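Local atomic coordinates of dTDP-4-dehydrorhamnose 3,5-epimerase (Sulfolobus tokodaii, PDB entry 2B9U), a protein that probably catalyses the epimerization of dTDP-4-dehydro-6-deoxy-glucose at C3' and C5', the step that yields dTDP-4-dehydro-rhamnose in the biosynthesis of dTDP-L-rhamnose. Residues Gly59-Arg64 with Glu142-Tyr147; Glu68-Ile73 with Val128-His134; Gly78-Asp82 with Gly119-Leu123. All blocks are in the same frame, centred on the assembly; numbering follows the deposited sequence.

How the interactions relate
The three contacts are antiparallel strand pairings of one cupin barrel, nested along the chain: interaction 3 lies within the loop closed by interaction 2, which lies within that closed by interaction 1. Interactions 1 and 3 belong to the same five-stranded sheet, in which strands 57-63 and 116-122 are neighbours, and their centres are about 16 Å apart. Interaction 2 lies in the other sheet, its centre about 14 Å from that of interaction 1 and about 16 Å from that of interaction 3. The sheets meet where Val128 and Tyr130 pack on Phe120 and where Lys71 NZ comes 3.0 Å from His61 O, so the contacts sample both facing sheets of the flattened barrel.

Interaction 1: residues Gly59-Arg64 with Glu142-Tyr147; sequences GLHYQR and ERCISY
The ring of Tyr62 lies against the backbone and CB of Arg143, its hydrogen-bonded partner in an antiparallel ladder. Tyr62 CG sits between the backbone N and the carbonyl carbon (chi1 52°), which brings the ring back over the neighbouring strand: Arg143 CB is 3.5 Å from Tyr62 CE2, over one face, and Tyr62 OH reaches Ile145 CG2 at 3.6 Å before bonding to the carbonyl of Glu173. Beyond it, the guanidinium groups of Arg64 and Arg143 stand almost perpendicular, 85° apart, with the edge of Arg64 directed at the face of Arg143. Arg64 NE is 3.1 Å from Arg143 NH1, a meeting of two donors; Arg143 NH1 is instead bonded to Glu142 O, close to its own guanidinium plane. On the opposite face of the sheet, Cys144 CB meets the edge of the His61 ring at CD2 (3.8 Å), and Cys144 SG is tied to Cys166 by a disulfide. Paired backbone bonds join Tyr62 to Arg143 and Leu60 to Ile145, while a water bridges Gly59 O and Tyr147 N. Within the chain, strand 142-144 is an outermost strand of the five-stranded sheet in this cupin jelly roll, and Glu142 touches Tyr137, predicted to stack on the substrate's thymidine ring.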
ATOM      1  N   GLY A  59      -6.912  -0.968  18.352  1.00 24.42           N
ATOM      2  CA  GLY A  59      -8.239  -1.533  18.092  1.00 25.33           C
ATOM      3  C   GLY A  59      -9.184  -1.407  19.283  1.00 25.91           C
ATOM      4  O   GLY A  59      -8.817  -0.843  20.306  1.00 25.81           O
ATOM      5  N   LEU A  60     -10.397  -1.946  19.171  1.00 26.37           N
ATOM      6  CA  LEU A  60     -10.870  -2.641  17.972  1.00 26.95           C
ATOM      7  C   LEU A  60     -11.849  -1.702  17.252  1.00 27.58           C
ATOM      8  O   LEU A  60     -12.941  -1.419  17.760  1.00 27.87           O
ATOM      9  CB  LEU A  60     -11.527  -3.982  18.348  1.00 26.69           C
ATOM     10  CG  LEU A  60     -10.813  -4.894  19.365  1.00 26.21           C
ATOM     11  CD1 LEU A  60     -11.639  -6.141  19.731  1.00 26.49           C
ATOM     12  CD2 LEU A  60      -9.455  -5.309  18.862  1.00 25.00           C
ATOM     13  N   HIS A  61     -11.437  -1.200  16.092  1.00 27.76           N
ATOM     14  CA  HIS A  61     -12.121  -0.087  15.439  1.00 28.07           C
ATOM     15  C   HIS A  61     -13.057  -0.481  14.315  1.00 28.88           C
ATOM     16  O   HIS A  61     -12.801  -1.436  13.579  1.00 28.58           O
ATOM     17  CB  HIS A  61     -11.110   0.894  14.867  1.00 28.00           C
ATOM     18  CG  HIS A  61     -10.103   1.380  15.856  1.00 28.29           C
ATOM     19  ND1 HIS A  61      -8.760   1.457  15.568  1.00 28.91           N
ATOM     20  CD2 HIS A  61     -10.242   1.819  17.128  1.00 29.87           C
ATOM     21  CE1 HIS A  61      -8.114   1.930  16.618  1.00 30.44           C
ATOM     22  NE2 HIS A  61      -8.990   2.164  17.576  1.00 30.21           N
ATOM     23  N   TYR A  62     -14.136   0.288  14.192  1.00 29.95           N
ATOM     24  CA  TYR A  62     -15.067   0.212  13.062  1.00 31.19           C
ATOM     25  C   TYR A  62     -15.761   1.574  12.870  1.00 31.88           C
ATOM     26  O   TYR A  62     -15.855   2.369  13.805  1.00 32.21           O
ATOM     27  CB  TYR A  62     -16.106  -0.910  13.261  1.00 31.20           C
ATOM     28  CG  TYR A  62     -16.839  -0.865  14.585  1.00 31.94           C
ATOM     29  CD1 TYR A  62     -16.220  -1.291  15.762  1.00 32.61           C
ATOM     30  CD2 TYR A  62     -18.151  -0.397  14.668  1.00 34.30           C
ATOM     31  CE1 TYR A  62     -16.879  -1.251  16.979  1.00 32.50           C
ATOM     32  CE2 TYR A  62     -18.822  -0.353  15.897  1.00 33.76           C
ATOM     33  CZ  TYR A  62     -18.165  -0.790  17.040  1.00 33.67           C
ATOM     34  OH  TYR A  62     -18.793  -0.755  18.257  1.00 36.88           O
ATOM     35  N   GLN A  63     -16.216   1.842  11.651  1.00 32.56           N
ATOM     36  CA  GLN A  63     -17.073   2.989  11.391  1.00 33.32           C
ATOM     37  C   GLN A  63     -18.506   2.505  11.196  1.00 34.03           C
ATOM     38  O   GLN A  63     -18.748   1.547  10.468  1.00 33.51           O
ATOM     39  CB  GLN A  63     -16.575   3.792  10.185  1.00 32.91           C
ATOM     40  CG  GLN A  63     -15.732   5.013  10.580  1.00 32.87           C
ATOM     41  CD  GLN A  63     -15.023   5.714   9.427  1.00 33.40           C
ATOM     42  OE1 GLN A  63     -13.996   6.368   9.646  1.00 34.44           O
ATOM     43  NE2 GLN A  63     -15.548   5.583   8.204  1.00 30.51           N
ATOM     44  N   ARG A  64     -19.450   3.151  11.874  1.00 35.40           N
ATOM     45  CA  ARG A  64     -20.851   2.749  11.778  1.00 36.96           C
ATOM     46  C   ARG A  64     -21.487   3.194  10.463  1.00 37.19           C
ATOM     47  O   ARG A  64     -21.004   4.122   9.814  1.00 37.26           O
ATOM     48  CB  ARG A  64     -21.667   3.235  12.997  1.00 37.48           C
ATOM     49  CG  ARG A  64     -21.477   4.700  13.332  1.00 39.52           C
ATOM     50  CD  ARG A  64     -22.471   5.222  14.364  1.00 43.09           C
ATOM     51  NE  ARG A  64     -22.391   6.677  14.505  1.00 46.01           N
ATOM     52  CZ  ARG A  64     -22.931   7.562  13.663  1.00 48.70           C
ATOM     53  NH1 ARG A  64     -23.616   7.166  12.590  1.00 50.58           N
ATOM     54  NH2 ARG A  64     -22.789   8.864  13.900  1.00 50.45           N
ATOM     55  N   GLU A 142     -17.002   6.991  13.811  1.00 39.65           N
ATOM     56  CA  GLU A 142     -16.029   6.109  14.458  1.00 39.54           C
ATOM     57  C   GLU A 142     -16.576   5.541  15.762  1.00 39.24           C
ATOM     58  O   GLU A 142     -17.188   6.261  16.552  1.00 39.54           O
ATOM     59  CB  GLU A 142     -14.705   6.842  14.703  1.00 39.40           C
ATOM     60  CG  GLU A 142     -13.781   6.890  13.482  1.00 40.34           C
ATOM     61  CD  GLU A 142     -12.529   7.762  13.680  1.00 42.70           C
ATOM     62  OE1 GLU A 142     -12.604   8.801  14.388  1.00 43.01           O
ATOM     63  OE2 GLU A 142     -11.466   7.411  13.114  1.00 41.06           O
ATOM     64  N   ARG A 143     -16.368   4.240  15.956  1.00 38.95           N
ATOM     65  CA  ARG A 143     -16.725   3.531  17.188  1.00 38.02           C
ATOM     66  C   ARG A 143     -15.669   2.445  17.474  1.00 37.49           C
ATOM     67  O   ARG A 143     -14.939   2.024  16.573  1.00 36.49           O
ATOM     68  CB  ARG A 143     -18.116   2.881  17.069  1.00 38.30           C
ATOM     69  CG  ARG A 143     -19.326   3.842  16.985  1.00 40.75           C
ATOM     70  CD  ARG A 143     -19.463   4.741  18.237  1.00 45.69           C
ATOM     71  NE  ARG A 143     -20.769   5.406  18.326  1.00 48.17           N
ATOM     72  CZ  ARG A 143     -21.127   6.480  17.617  1.00 51.10           C
ATOM     73  NH1 ARG A 143     -20.287   7.043  16.746  1.00 51.19           N
ATOM     74  NH2 ARG A 143     -22.343   6.997  17.778  1.00 52.14           N
ATOM     75  N   CYS A 144     -15.599   1.995  18.726  1.00 36.16           N
ATOM     76  CA  CYS A 144     -14.707   0.904  19.079  1.00 35.72           C
ATOM     77  C   CYS A 144     -15.240   0.058  20.221  1.00 34.38           C
ATOM     78  O   CYS A 144     -16.118   0.490  20.986  1.00 34.16           O
ATOM     79  CB  CYS A 144     -13.297   1.425  19.412  1.00 35.75           C
ATOM     80  SG  CYS A 144     -13.259   2.634  20.741  1.00 37.65           S
ATOM     81  N   ILE A 145     -14.713  -1.160  20.315  1.00 33.34           N
ATOM     82  CA  ILE A 145     -14.919  -2.024  21.475  1.00 32.16           C
ATOM     83  C   ILE A 145     -13.548  -2.335  22.062  1.00 31.74           C
ATOM     84  O   ILE A 145     -12.553  -2.316  21.341  1.00 31.80           O
ATOM     85  CB  ILE A 145     -15.716  -3.310  21.132  1.00 32.48           C
ATOM     86  CG1 ILE A 145     -14.958  -4.183  20.116  1.00 32.26           C
ATOM     87  CG2 ILE A 145     -17.117  -2.940  20.594  1.00 31.50           C
ATOM     88  CD1 ILE A 145     -15.371  -5.636  20.097  1.00 31.55           C
ATOM     89  N   SER A 146     -13.499  -2.604  23.364  1.00 30.90           N
ATOM     90  CA  SER A 146     -12.244  -2.764  24.092  1.00 30.25           C
ATOM     91  C   SER A 146     -11.360  -3.902  23.576  1.00 30.11           C
ATOM     92  O   SER A 146     -11.846  -5.017  23.296  1.00 29.88           O
ATOM     93  CB  SER A 146     -12.527  -2.945  25.595  1.00 30.23           C
ATOM     94  OG  SER A 146     -11.341  -3.194  26.335  1.00 29.19           O
ATOM     95  N   TYR A 147     -10.066  -3.594  23.465  1.00 29.16           N
ATOM     96  CA  TYR A 147      -8.994  -4.551  23.180  1.00 28.74           C
ATOM     97  C   TYR A 147      -9.040  -5.750  24.150  1.00 28.18           C
ATOM     98  O   TYR A 147      -8.637  -6.852  23.796  1.00 27.97           O
ATOM     99  CB  TYR A 147      -7.626  -3.843  23.320  1.00 27.90           C
ATOM    100  CG  TYR A 147      -7.221  -3.773  24.772  1.00 29.13           C
ATOM    101  CD1 TYR A 147      -7.811  -2.840  25.625  1.00 29.04           C
ATOM    102  CD2 TYR A 147      -6.322  -4.697  25.319  1.00 30.26           C
ATOM    103  CE1 TYR A 147      -7.492  -2.792  26.981  1.00 31.84           C
ATOM    104  CE2 TYR A 147      -5.996  -4.666  26.687  1.00 31.27           C
ATOM    105  CZ  TYR A 147      -6.601  -3.705  27.508  1.00 31.76           C
ATOM    106  OH  TYR A 147      -6.320  -3.648  28.857  1.00 33.54           O
TER
HETATM  107  O   HOH W   1      -9.380  -0.874  22.915  1.00 18.47           O

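Interaction 2: residues Glu68-Ile73 with Val128-His134; sequences EQGKII and VIYFITH
Glu68 meets His134 through its backbone: Glu68 O lies 3.1 Å from His134 CB, while the same oxygen accepts a hydrogen bond from Asn135 ND2. At Gln69 the extended side chain crosses Ile132 at a slant, its CG 3.9 Å from Ile132 CG2. Gly70 follows, where the absence of a side chain leaves room for Thr133 OG1, which lies 3.3 Å from Gly70 CA; a CB here would collide with that hydroxyl. Thr133 OG1 stands between its backbone N and carbonyl carbon (chi1 73°), a position that also sets it in the plane of the His134 ring, at the edge, for a 2.7 Å hydrogen bond with His134 ND1. Gly70 O receives a nearly straight bond from Thr133 N, although the donor lies well above the carbonyl plane, and the return bond from Gly70 N to Thr133 O is weak. Lys71 contributes mainly backbone here, its CA directed at Phe131 O, while its long chain leads away toward the strand 57-63. Ile72 and Phe131 form a firmer hydrogen-bonded pair, both links 2.8 Å long and lying in the carbonyl planes. Their side chains share a face, with Ile72 CB against Phe131 CB and CD2; Phe131 also packs on Thr47 of the second subunit. Ile73 turns to the other face, where its two branches part: CG2 meets Val128 CG1 at 3.8 Å and CD1 meets Tyr130 CD2. The phenol oxygen of Tyr130 is bonded to Ser50. The chemistry thus changes along the ladder, from a polar end with one weak link to apolar residues, where the buried backbone of Ile72 and Phe131 is satisfied by two short, nearly straight bonds.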
ATOM      1  N   GLU A  68     -19.610   2.862   6.969  1.00 32.86           N
ATOM      2  CA  GLU A  68     -18.956   1.589   7.224  1.00 31.67           C
ATOM      3  C   GLU A  68     -17.802   1.331   6.245  1.00 30.15           C
ATOM      4  O   GLU A  68     -17.798   1.822   5.120  1.00 29.80           O
ATOM      5  CB  GLU A  68     -19.986   0.447   7.194  1.00 31.47           C
ATOM      6  CG  GLU A  68     -20.540   0.059   5.805  1.00 32.81           C
ATOM      7  CD  GLU A  68     -21.462   1.104   5.170  1.00 34.32           C
ATOM      8  OE1 GLU A  68     -21.950   2.021   5.871  1.00 33.54           O
ATOM      9  OE2 GLU A  68     -21.694   0.998   3.946  1.00 35.96           O
ATOM     10  N   GLN A  69     -16.823   0.556   6.693  1.00 28.85           N
ATOM     11  CA  GLN A  69     -15.621   0.322   5.917  1.00 27.21           C
ATOM     12  C   GLN A  69     -15.285  -1.161   5.864  1.00 26.52           C
ATOM     13  O   GLN A  69     -15.434  -1.873   6.853  1.00 26.54           O
ATOM     14  CB  GLN A  69     -14.439   1.093   6.527  1.00 27.47           C
ATOM     15  CG  GLN A  69     -14.521   2.607   6.428  1.00 25.80           C
ATOM     16  CD  GLN A  69     -13.402   3.327   7.180  1.00 26.89           C
ATOM     17  OE1 GLN A  69     -12.839   4.310   6.681  1.00 28.59           O
ATOM     18  NE2 GLN A  69     -13.080   2.855   8.379  1.00 23.64           N
ATOM     19  N   GLY A  70     -14.845  -1.611   4.695  1.00 25.04           N
ATOM     20  CA  GLY A  70     -14.100  -2.847   4.577  1.00 23.58           C
ATOM     21  C   GLY A  70     -12.621  -2.535   4.651  1.00 22.33           C
ATOM     22  O   GLY A  70     -12.219  -1.393   4.421  1.00 22.42           O
ATOM     23  N   LYS A  71     -11.819  -3.536   4.999  1.00 21.33           N
ATOM     24  CA  LYS A  71     -10.371  -3.363   5.238  1.00 20.74           C
ATOM     25  C   LYS A  71      -9.576  -4.573   4.739  1.00 20.34           C
ATOM     26  O   LYS A  71      -9.936  -5.731   5.025  1.00 20.20           O
ATOM     27  CB  LYS A  71     -10.096  -3.153   6.737  1.00 20.58           C
ATOM     28  CG  LYS A  71     -10.722  -1.862   7.318  1.00 21.58           C
ATOM     29  CD  LYS A  71     -10.494  -1.750   8.799  1.00 21.68           C
ATOM     30  CE  LYS A  71     -11.463  -0.739   9.425  1.00 23.47           C
ATOM     31  NZ  LYS A  71     -11.488  -0.845  10.930  1.00 24.92           N
ATOM     32  N   ILE A  72      -8.517  -4.298   3.983  1.00 19.79           N
ATOM     33  CA  ILE A  72      -7.527  -5.300   3.613  1.00 19.62           C
ATOM     34  C   ILE A  72      -6.254  -4.934   4.355  1.00 19.66           C
ATOM     35  O   ILE A  72      -5.691  -3.854   4.149  1.00 18.53           O
ATOM     36  CB  ILE A  72      -7.238  -5.331   2.085  1.00 20.66           C
ATOM     37  CG1 ILE A  72      -8.539  -5.331   1.277  1.00 21.32           C
ATOM     38  CG2 ILE A  72      -6.370  -6.534   1.740  1.00 19.72           C
ATOM     39  CD1 ILE A  72      -8.321  -5.064  -0.217  1.00 24.10           C
ATOM     40  N   ILE A  73      -5.827  -5.832   5.242  1.00 19.37           N
ATOM     41  CA  ILE A  73      -4.699  -5.593   6.117  1.00 19.29           C
ATOM     42  C   ILE A  73      -3.479  -6.341   5.584  1.00 19.78           C
ATOM     43  O   ILE A  73      -3.551  -7.537   5.293  1.00 19.48           O
ATOM     44  CB  ILE A  73      -5.006  -6.080   7.571  1.00 18.80           C
ATOM     45  CG1 ILE A  73      -6.334  -5.483   8.089  1.00 17.90           C
ATOM     46  CG2 ILE A  73      -3.815  -5.830   8.502  1.00 17.87           C
ATOM     47  CD1 ILE A  73      -6.443  -3.901   8.100  1.00 12.49           C
ATOM     48  N   VAL A 128       2.120  -1.795   9.159  1.00 19.21           N
ATOM     49  CA  VAL A 128       0.845  -2.276   8.686  1.00 19.16           C
ATOM     50  C   VAL A 128       0.315  -1.276   7.665  1.00 19.32           C
ATOM     51  O   VAL A 128       0.380  -0.055   7.883  1.00 19.78           O
ATOM     52  CB  VAL A 128      -0.132  -2.483   9.889  1.00 18.64           C
ATOM     53  CG1 VAL A 128      -1.525  -2.896   9.447  1.00 19.22           C
ATOM     54  CG2 VAL A 128       0.442  -3.514  10.834  1.00 18.19           C
ATOM     55  N   ILE A 129      -0.163  -1.810   6.547  1.00 18.93           N
ATOM     56  CA  ILE A 129      -0.880  -1.066   5.513  1.00 19.50           C
ATOM     57  C   ILE A 129      -2.343  -1.463   5.575  1.00 19.18           C
ATOM     58  O   ILE A 129      -2.681  -2.652   5.660  1.00 18.35           O
ATOM     59  CB  ILE A 129      -0.333  -1.376   4.089  1.00 18.84           C
ATOM     60  CG1 ILE A 129       1.188  -1.214   4.050  1.00 22.11           C
ATOM     61  CG2 ILE A 129      -1.047  -0.524   3.009  1.00 20.07           C
ATOM     62  CD1 ILE A 129       1.713   0.121   3.655  1.00 22.71           C
ATOM     63  N   TYR A 130      -3.216  -0.461   5.546  1.00 19.27           N
ATOM     64  CA  TYR A 130      -4.657  -0.714   5.528  1.00 19.68           C
ATOM     65  C   TYR A 130      -5.226  -0.255   4.187  1.00 19.73           C
ATOM     66  O   TYR A 130      -5.203   0.949   3.891  1.00 20.19           O
ATOM     67  CB  TYR A 130      -5.357   0.068   6.655  1.00 19.43           C
ATOM     68  CG  TYR A 130      -4.699   0.113   8.029  1.00 19.64           C
ATOM     69  CD1 TYR A 130      -3.483   0.774   8.241  1.00 19.33           C
ATOM     70  CD2 TYR A 130      -5.335  -0.452   9.138  1.00 20.99           C
ATOM     71  CE1 TYR A 130      -2.909   0.846   9.520  1.00 19.44           C
ATOM     72  CE2 TYR A 130      -4.773  -0.383  10.423  1.00 21.64           C
ATOM     73  CZ  TYR A 130      -3.559   0.263  10.601  1.00 21.31           C
ATOM     74  OH  TYR A 130      -3.005   0.338  11.861  1.00 21.10           O
ATOM     75  N   PHE A 131      -5.720  -1.175   3.365  1.00 19.90           N
ATOM     76  CA  PHE A 131      -6.433  -0.769   2.159  1.00 20.92           C
ATOM     77  C   PHE A 131      -7.900  -0.680   2.524  1.00 21.87           C
ATOM     78  O   PHE A 131      -8.505  -1.682   2.940  1.00 22.14           O
ATOM     79  CB  PHE A 131      -6.214  -1.735   1.000  1.00 20.71           C
ATOM     80  CG  PHE A 131      -4.771  -1.968   0.670  1.00 20.85           C
ATOM     81  CD1 PHE A 131      -4.051  -1.027  -0.060  1.00 22.88           C
ATOM     82  CD2 PHE A 131      -4.134  -3.136   1.076  1.00 18.96           C
ATOM     83  CE1 PHE A 131      -2.703  -1.251  -0.372  1.00 22.54           C
ATOM     84  CE2 PHE A 131      -2.795  -3.364   0.782  1.00 20.12           C
ATOM     85  CZ  PHE A 131      -2.081  -2.420   0.049  1.00 22.03           C
ATOM     86  N   ILE A 132      -8.459   0.524   2.415  1.00 22.20           N
ATOM     87  CA  ILE A 132      -9.803   0.809   2.959  1.00 23.03           C
ATOM     88  C   ILE A 132     -10.818   0.939   1.832  1.00 23.76           C
ATOM     89  O   ILE A 132     -10.585   1.651   0.836  1.00 24.64           O
ATOM     90  CB  ILE A 132      -9.787   2.053   3.921  1.00 23.06           C
ATOM     91  CG1 ILE A 132      -8.984   1.727   5.175  1.00 23.76           C
ATOM     92  CG2 ILE A 132     -11.211   2.509   4.358  1.00 22.55           C
ATOM     93  CD1 ILE A 132      -8.389   2.941   5.841  1.00 28.18           C
ATOM     94  N   THR A 133     -11.921   0.203   1.967  1.00 24.49           N
ATOM     95  CA  THR A 133     -12.986   0.201   0.964  1.00 24.69           C
ATOM     96  C   THR A 133     -14.241   0.816   1.569  1.00 25.30           C
ATOM     97  O   THR A 133     -14.301   1.054   2.784  1.00 25.68           O
ATOM     98  CB  THR A 133     -13.295  -1.230   0.437  1.00 24.77           C
ATOM     99  OG1 THR A 133     -13.991  -1.973   1.445  1.00 23.66           O
ATOM    100  CG2 THR A 133     -12.000  -1.988   0.031  1.00 23.81           C
ATOM    101  N   HIS A 134     -15.217   1.103   0.709  1.00 26.83           N
ATOM    102  CA  HIS A 134     -16.569   1.582   1.080  1.00 27.99           C
ATOM    103  C   HIS A 134     -16.666   3.071   1.386  1.00 28.81           C
ATOM    104  O   HIS A 134     -17.348   3.811   0.671  1.00 29.52           O
ATOM    105  CB  HIS A 134     -17.186   0.758   2.229  1.00 27.90           C
ATOM    106  CG  HIS A 134     -17.594  -0.622   1.833  1.00 27.98           C
ATOM    107  ND1 HIS A 134     -16.680  -1.615   1.556  1.00 27.02           N
ATOM    108  CD2 HIS A 134     -18.821  -1.184   1.679  1.00 29.60           C
ATOM    109  CE1 HIS A 134     -17.321  -2.732   1.254  1.00 29.28           C
ATOM    110  NE2 HIS A 134     -18.621  -2.496   1.315  1.00 30.22           N
TER

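Interaction 3: residues Gly78-Asp82 with Gly119-Leu123; sequences GRILD and GFQAL
Gly119 meets the opposing strand at its carbonyl oxygen, 3.4 Å from Asp82 OD1; both are acceptors, and the carboxylate oxygen takes its hydrogen bond from His118 NE2. Phe120 makes the apolar contact with Ile80. With CG placed between the backbone N and the carbonyl carbon (chi1 63°), its ring is brought beside Ile80: Ile80 CD1 lies 3.7 Å from Phe120 CB and Ile80 CG2 3.8 Å from Phe120 CD1, so that both branches of the isoleucine reach the near part of the ring. Asp82 OD1 sits 3.5 Å from Phe120 CB, with carboxylate and ring planes 34° apart. The far part of the ring packs on Val128 and Tyr130 of the other sheet. An alanine here is likely to leave the Ile80 branches without the ring they lean on and to open a gap between the sheets. Gln121 pairs with Leu81 through two backbone bonds, its carbonyl receiving Leu81 N at 2.9 Å, while its amide end faces the other way and is held by Ile154 N and the carbonyl of Gly55. Ala122 lies across from Ile80 on the Phe120 side. Leu123 closes the ladder: its N donates to Arg79 O at 2.7 Å, and its CD1 lies over one face of the Arg79 guanidinium, toward the rim and 3.6 Å from Arg79 NH2. The bend of that arginine at chi3 (64°) helps bring the group over the methyl, while NE forms a salt bridge with Glu101. Apolar side chains turned inward from an antiparallel pair to meet the facing sheet are characteristic of the cupin jelly roll.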
ATOM      1  N   GLY A  78       7.625  -6.827   9.771  1.00 21.09           N
ATOM      2  CA  GLY A  78       7.240  -7.293  11.105  1.00 22.08           C
ATOM      3  C   GLY A  78       6.207  -8.412  11.109  1.00 22.64           C
ATOM      4  O   GLY A  78       6.054  -9.158  10.119  1.00 22.20           O
ATOM      5  N   ARG A  79       5.480  -8.492  12.220  1.00 22.48           N
ATOM      6  CA  ARG A  79       4.587  -9.603  12.538  1.00 23.48           C
ATOM      7  C   ARG A  79       3.488  -9.035  13.404  1.00 23.31           C
ATOM      8  O   ARG A  79       3.771  -8.392  14.429  1.00 23.26           O
ATOM      9  CB  ARG A  79       5.304 -10.664  13.392  1.00 23.92           C
ATOM     10  CG  ARG A  79       6.368 -11.517  12.736  1.00 26.77           C
ATOM     11  CD  ARG A  79       6.939 -12.515  13.769  1.00 33.24           C
ATOM     12  NE  ARG A  79       5.944 -13.485  14.257  1.00 37.44           N
ATOM     13  CZ  ARG A  79       5.909 -14.021  15.483  1.00 37.90           C
ATOM     14  NH1 ARG A  79       6.788 -13.667  16.419  1.00 37.56           N
ATOM     15  NH2 ARG A  79       4.952 -14.900  15.785  1.00 38.10           N
ATOM     16  N   ILE A  80       2.235  -9.262  13.017  1.00 22.95           N
ATOM     17  CA  ILE A  80       1.117  -8.862  13.873  1.00 22.96           C
ATOM     18  C   ILE A  80       0.160 -10.039  14.108  1.00 23.12           C
ATOM     19  O   ILE A  80       0.083 -10.950  13.285  1.00 23.43           O
ATOM     20  CB  ILE A  80       0.327  -7.643  13.296  1.00 22.70           C
ATOM     21  CG1 ILE A  80      -0.514  -8.061  12.070  1.00 22.75           C
ATOM     22  CG2 ILE A  80       1.271  -6.480  12.999  1.00 21.71           C
ATOM     23  CD1 ILE A  80      -1.541  -7.003  11.620  1.00 23.31           C
ATOM     24  N   LEU A  81      -0.546 -10.021  15.234  1.00 22.85           N
ATOM     25  CA  LEU A  81      -1.685 -10.904  15.417  1.00 23.22           C
ATOM     26  C   LEU A  81      -2.890 -10.040  15.127  1.00 23.40           C
ATOM     27  O   LEU A  81      -3.225  -9.165  15.903  1.00 23.50           O
ATOM     28  CB  LEU A  81      -1.769 -11.466  16.846  1.00 23.34           C
ATOM     29  CG  LEU A  81      -3.004 -12.355  17.139  1.00 23.24           C
ATOM     30  CD1 LEU A  81      -3.028 -13.599  16.234  1.00 21.48           C
ATOM     31  CD2 LEU A  81      -3.057 -12.745  18.622  1.00 23.49           C
ATOM     32  N   ASP A  82      -3.522 -10.297  13.996  1.00 23.78           N
ATOM     33  CA  ASP A  82      -4.623  -9.500  13.519  1.00 24.38           C
ATOM     34  C   ASP A  82      -5.962 -10.138  13.881  1.00 24.52           C
ATOM     35  O   ASP A  82      -6.116 -11.359  13.789  1.00 24.46           O
ATOM     36  CB  ASP A  82      -4.520  -9.362  12.013  1.00 24.79           C
ATOM     37  CG  ASP A  82      -5.272  -8.188  11.512  1.00 26.14           C
ATOM     38  OD1 ASP A  82      -4.959  -7.075  11.972  1.00 27.33           O
ATOM     39  OD2 ASP A  82      -6.187  -8.382  10.694  1.00 29.74           O
ATOM     40  N   GLY A 119      -8.578  -5.104  15.095  1.00 23.17           N
ATOM     41  CA  GLY A 119      -7.438  -4.712  15.895  1.00 22.80           C
ATOM     42  C   GLY A 119      -6.287  -5.658  15.668  1.00 22.44           C
ATOM     43  O   GLY A 119      -6.440  -6.682  15.002  1.00 21.88           O
ATOM     44  N   PHE A 120      -5.129  -5.301  16.211  1.00 22.23           N
ATOM     45  CA  PHE A 120      -3.978  -6.194  16.198  1.00 22.96           C
ATOM     46  C   PHE A 120      -3.033  -5.860  17.332  1.00 23.15           C
ATOM     47  O   PHE A 120      -3.053  -4.742  17.849  1.00 23.00           O
ATOM     48  CB  PHE A 120      -3.220  -6.145  14.857  1.00 22.37           C
ATOM     49  CG  PHE A 120      -2.609  -4.799  14.537  1.00 22.39           C
ATOM     50  CD1 PHE A 120      -1.320  -4.474  14.968  1.00 21.75           C
ATOM     51  CD2 PHE A 120      -3.308  -3.872  13.777  1.00 23.61           C
ATOM     52  CE1 PHE A 120      -0.750  -3.255  14.655  1.00 23.06           C
ATOM     53  CE2 PHE A 120      -2.737  -2.634  13.462  1.00 22.75           C
ATOM     54  CZ  PHE A 120      -1.469  -2.324  13.895  1.00 21.28           C
ATOM     55  N   GLN A 121      -2.216  -6.839  17.708  1.00 23.64           N
ATOM     56  CA  GLN A 121      -1.011  -6.576  18.472  1.00 24.05           C
ATOM     57  C   GLN A 121       0.241  -6.788  17.613  1.00 24.71           C
ATOM     58  O   GLN A 121       0.364  -7.796  16.898  1.00 24.95           O
ATOM     59  CB  GLN A 121      -0.939  -7.420  19.745  1.00 24.13           C
ATOM     60  CG  GLN A 121       0.271  -7.060  20.619  1.00 22.38           C
ATOM     61  CD  GLN A 121       0.251  -7.726  21.971  1.00 24.07           C
ATOM     62  OE1 GLN A 121       0.037  -8.935  22.085  1.00 24.04           O
ATOM     63  NE2 GLN A 121       0.493  -6.945  23.005  1.00 23.60           N
ATOM     64  N   ALA A 122       1.154  -5.820  17.667  1.00 24.85           N
ATOM     65  CA  ALA A 122       2.455  -5.975  17.018  1.00 24.70           C
ATOM     66  C   ALA A 122       3.297  -6.990  17.805  1.00 24.76           C
ATOM     67  O   ALA A 122       3.529  -6.820  19.010  1.00 24.40           O
ATOM     68  CB  ALA A 122       3.161  -4.621  16.887  1.00 24.11           C
ATOM     69  N   LEU A 123       3.711  -8.061  17.119  1.00 25.00           N
ATOM     70  CA  LEU A 123       4.503  -9.130  17.711  1.00 25.98           C
ATOM     71  C   LEU A 123       5.992  -8.769  17.659  1.00 26.61           C
ATOM     72  O   LEU A 123       6.802  -9.215  18.471  1.00 26.95           O
ATOM     73  CB  LEU A 123       4.206 -10.474  16.998  1.00 26.10           C
ATOM     74  CG  LEU A 123       2.735 -10.921  17.003  1.00 25.15           C
ATOM     75  CD1 LEU A 123       2.538 -12.238  16.287  1.00 25.51           C
ATOM     76  CD2 LEU A 123       2.138 -11.016  18.420  1.00 25.87           C
TER